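Local coordinates for protein endo-1,4-b-d-mannanase (Trichoderma reesei, PDB 1QNS) that probably hydrolyses internal beta-1,4-mannosidic linkages in mannans, as an endo-acting glycoside hydrolase of family 5 built on a TIM barrel, at residues Y94-A99 against A156-I161. Residues are numbered along the deposited sequence; the frame is centred on the assembly and turned at random.
Sequences YVVQSA and ANSTAI. With NAG (2-acetamido-2-deoxy-beta-D-glucopyranose), chain H.
Ser158 OG is gripped by two groups: the backbone N-H of Ala160, in its own loop (3.0 Å from N to OG), and Glu100 OE2, a residue of helix 89-101; Val96 CG1 lies 3.7 Å from it. The bond to Ala160 N is nearly straight (163° at the hydrogen) and, spanning two residues, defines an ST turn, which overlaps a type I beta turn from Ser158 to Ile161. In the TIM barrel the turn lies in the loop that leads from helix 138-155 into strand 161-165, and the outer helix 89-101 packs against it. OG stands anti to the backbone N (chi1 173°), which sets it beside the carbonyl carbon, where it can accept from the Ala160 amide. With an alanine in place of Ser158, the Ala160 N-H would probably lose this acceptor, and Glu100 its hydroxyl partner.

The rest of the interface is apolar and modest, 154 Å² summed over both sides, yet all five touching residues are buried. Ala160 CB meets Ala99 CB at 4.2 Å, and the small methyls allow a CA-CA separation of 6.2 Å between these residues. Leu106 of strand 105-109 touches both Val96 and Ala99. Just before the turn, Asn157 carries an N-linked glycan, ND2 being bonded covalently to C1 of NAG. Val96 divides its branches: CG1 also approaches Ala160 CB, while CG2 lies 4.4 Å from Ile161 CD1.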
loop_
_atom_site.group_PDB
_atom_site.type_symbol
_atom_site.label_atom_id
_atom_site.label_comp_id
_atom_site.label_asym_id
_atom_site.label_seq_id
_atom_site.Cartn_x
_atom_site.Cartn_y
_atom_site.Cartn_z
ATOM N N TYR A 94 -4.181 -3.354 17.420
ATOM C CA TYR A 94 -5.554 -2.883 17.557
ATOM C C TYR A 94 -6.178 -2.554 16.207
ATOM O O TYR A 94 -7.359 -2.777 16.000
ATOM C CB TYR A 94 -5.626 -1.687 18.511
ATOM C CG TYR A 94 -7.092 -1.415 18.849
ATOM C CD1 TYR A 94 -7.684 -2.084 19.902
ATOM C CD2 TYR A 94 -7.826 -0.496 18.131
ATOM C CE1 TYR A 94 -9.024 -1.830 20.195
ATOM C CE2 TYR A 94 -9.158 -0.286 18.411
ATOM C CZ TYR A 94 -9.744 -0.917 19.458
ATOM O OH TYR A 94 -11.063 -0.704 19.801
ATOM N N VAL A 95 -5.368 -2.060 15.267
ATOM C CA VAL A 95 -5.794 -1.806 13.905
ATOM C C VAL A 95 -6.280 -3.074 13.238
ATOM O O VAL A 95 -7.364 -3.121 12.612
ATOM C CB VAL A 95 -4.693 -1.094 13.103
ATOM C CG1 VAL A 95 -5.141 -0.927 11.648
ATOM C CG2 VAL A 95 -4.514 0.275 13.743
ATOM N N VAL A 96 -5.499 -4.155 13.375
ATOM C CA VAL A 96 -5.915 -5.425 12.793
ATOM C C VAL A 96 -7.168 -5.942 13.526
ATOM O O VAL A 96 -8.099 -6.396 12.857
ATOM C CB VAL A 96 -4.772 -6.450 12.861
ATOM C CG1 VAL A 96 -5.231 -7.816 12.368
ATOM C CG2 VAL A 96 -3.577 -5.932 12.062
ATOM N N GLN A 97 -7.278 -5.831 14.845
ATOM C CA GLN A 97 -8.468 -6.225 15.624
ATOM C C GLN A 97 -9.692 -5.457 15.142
ATOM O O GLN A 97 -10.763 -6.025 14.941
ATOM C CB GLN A 97 -8.249 -5.987 17.131
ATOM C CG GLN A 97 -7.043 -6.633 17.660
ATOM C CD GLN A 97 -6.793 -8.053 17.960
ATOM O OE1 GLN A 97 -6.050 -8.301 18.939
ATOM N NE2 GLN A 97 -7.236 -8.955 17.102
ATOM N N SER A 98 -9.526 -4.148 14.911
ATOM C CA SER A 98 -10.640 -3.315 14.473
ATOM C C SER A 98 -11.073 -3.602 13.048
ATOM O O SER A 98 -12.239 -3.563 12.672
ATOM C CB SER A 98 -10.283 -1.849 14.668
ATOM O OG SER A 98 -11.400 -1.017 14.367
ATOM N N ALA A 99 -10.095 -3.945 12.193
ATOM C CA ALA A 99 -10.421 -4.388 10.844
ATOM C C ALA A 99 -11.236 -5.698 10.933
ATOM O O ALA A 99 -12.267 -5.819 10.234
ATOM C CB ALA A 99 -9.180 -4.563 9.977
ATOM N N ALA A 156 -0.336 -13.701 10.817
ATOM C CA ALA A 156 -0.357 -14.709 9.778
ATOM C C ALA A 156 -1.653 -15.507 9.692
ATOM O O ALA A 156 -1.985 -15.973 8.600
ATOM C CB ALA A 156 0.852 -15.666 9.898
ATOM N N ASN A 157 -2.338 -15.694 10.812
ATOM C CA ASN A 157 -3.551 -16.465 10.841
ATOM C C ASN A 157 -4.821 -15.626 10.965
ATOM O O ASN A 157 -5.915 -16.152 11.149
ATOM C CB ASN A 157 -3.530 -17.565 11.959
ATOM C CG ASN A 157 -2.338 -18.405 11.833
ATOM O OD1 ASN A 157 -1.172 -18.154 12.164
ATOM N ND2 ASN A 157 -2.577 -19.558 11.192
ATOM N N SER A 158 -4.650 -14.306 10.764
ATOM C CA SER A 158 -5.820 -13.414 10.783
ATOM C C SER A 158 -6.476 -13.334 9.406
ATOM O O SER A 158 -5.763 -13.122 8.417
ATOM C CB SER A 158 -5.348 -11.989 11.137
ATOM O OG SER A 158 -6.474 -11.070 10.996
ATOM N N THR A 159 -7.797 -13.405 9.324
ATOM C CA THR A 159 -8.490 -13.250 8.046
ATOM C C THR A 159 -8.606 -11.769 7.647
ATOM O O THR A 159 -9.067 -11.531 6.533
ATOM C CB THR A 159 -9.874 -13.901 8.034
ATOM O OG1 THR A 159 -10.607 -13.270 9.061
ATOM C CG2 THR A 159 -9.779 -15.387 8.322
ATOM N N ALA A 160 -8.129 -10.829 8.457
ATOM C CA ALA A 160 -8.243 -9.437 8.039
ATOM C C ALA A 160 -7.112 -8.925 7.184
ATOM O O ALA A 160 -7.165 -7.755 6.819
ATOM C CB ALA A 160 -8.338 -8.577 9.300
ATOM N N ILE A 161 -6.092 -9.715 6.888
ATOM C CA ILE A 161 -5.019 -9.227 6.023
ATOM C C ILE A 161 -5.394 -9.516 4.568
ATOM O O ILE A 161 -5.629 -10.643 4.137
ATOM C CB ILE A 161 -3.674 -9.894 6.374
ATOM C CG1 ILE A 161 -3.320 -9.744 7.853
ATOM C CG2 ILE A 161 -2.551 -9.422 5.446
ATOM C CD1 ILE A 161 -3.212 -8.314 8.326
HETATM C C1 NAG H . -1.570 -20.743 10.839
HETATM C C2 NAG H . -2.071 -22.106 11.238
HETATM C C3 NAG H . -1.032 -23.102 10.782
HETATM C C4 NAG H . -0.751 -22.927 9.269
HETATM C C5 NAG H . -0.284 -21.465 9.020
HETATM C C6 NAG H . -0.088 -21.204 7.524
HETATM C C7 NAG H . -3.339 -22.583 13.333
HETATM C C8 NAG H . -3.229 -22.587 14.821
HETATM N N2 NAG H . -2.227 -22.112 12.715
HETATM O O3 NAG H . -1.571 -24.418 11.016
HETATM O O4 NAG H . 0.339 -23.789 8.961
HETATM O O5 NAG H . -1.376 -20.616 9.434
HETATM O O6 NAG H . 0.495 -19.924 7.281
HETATM O O7 NAG H . -4.278 -22.952 12.696
#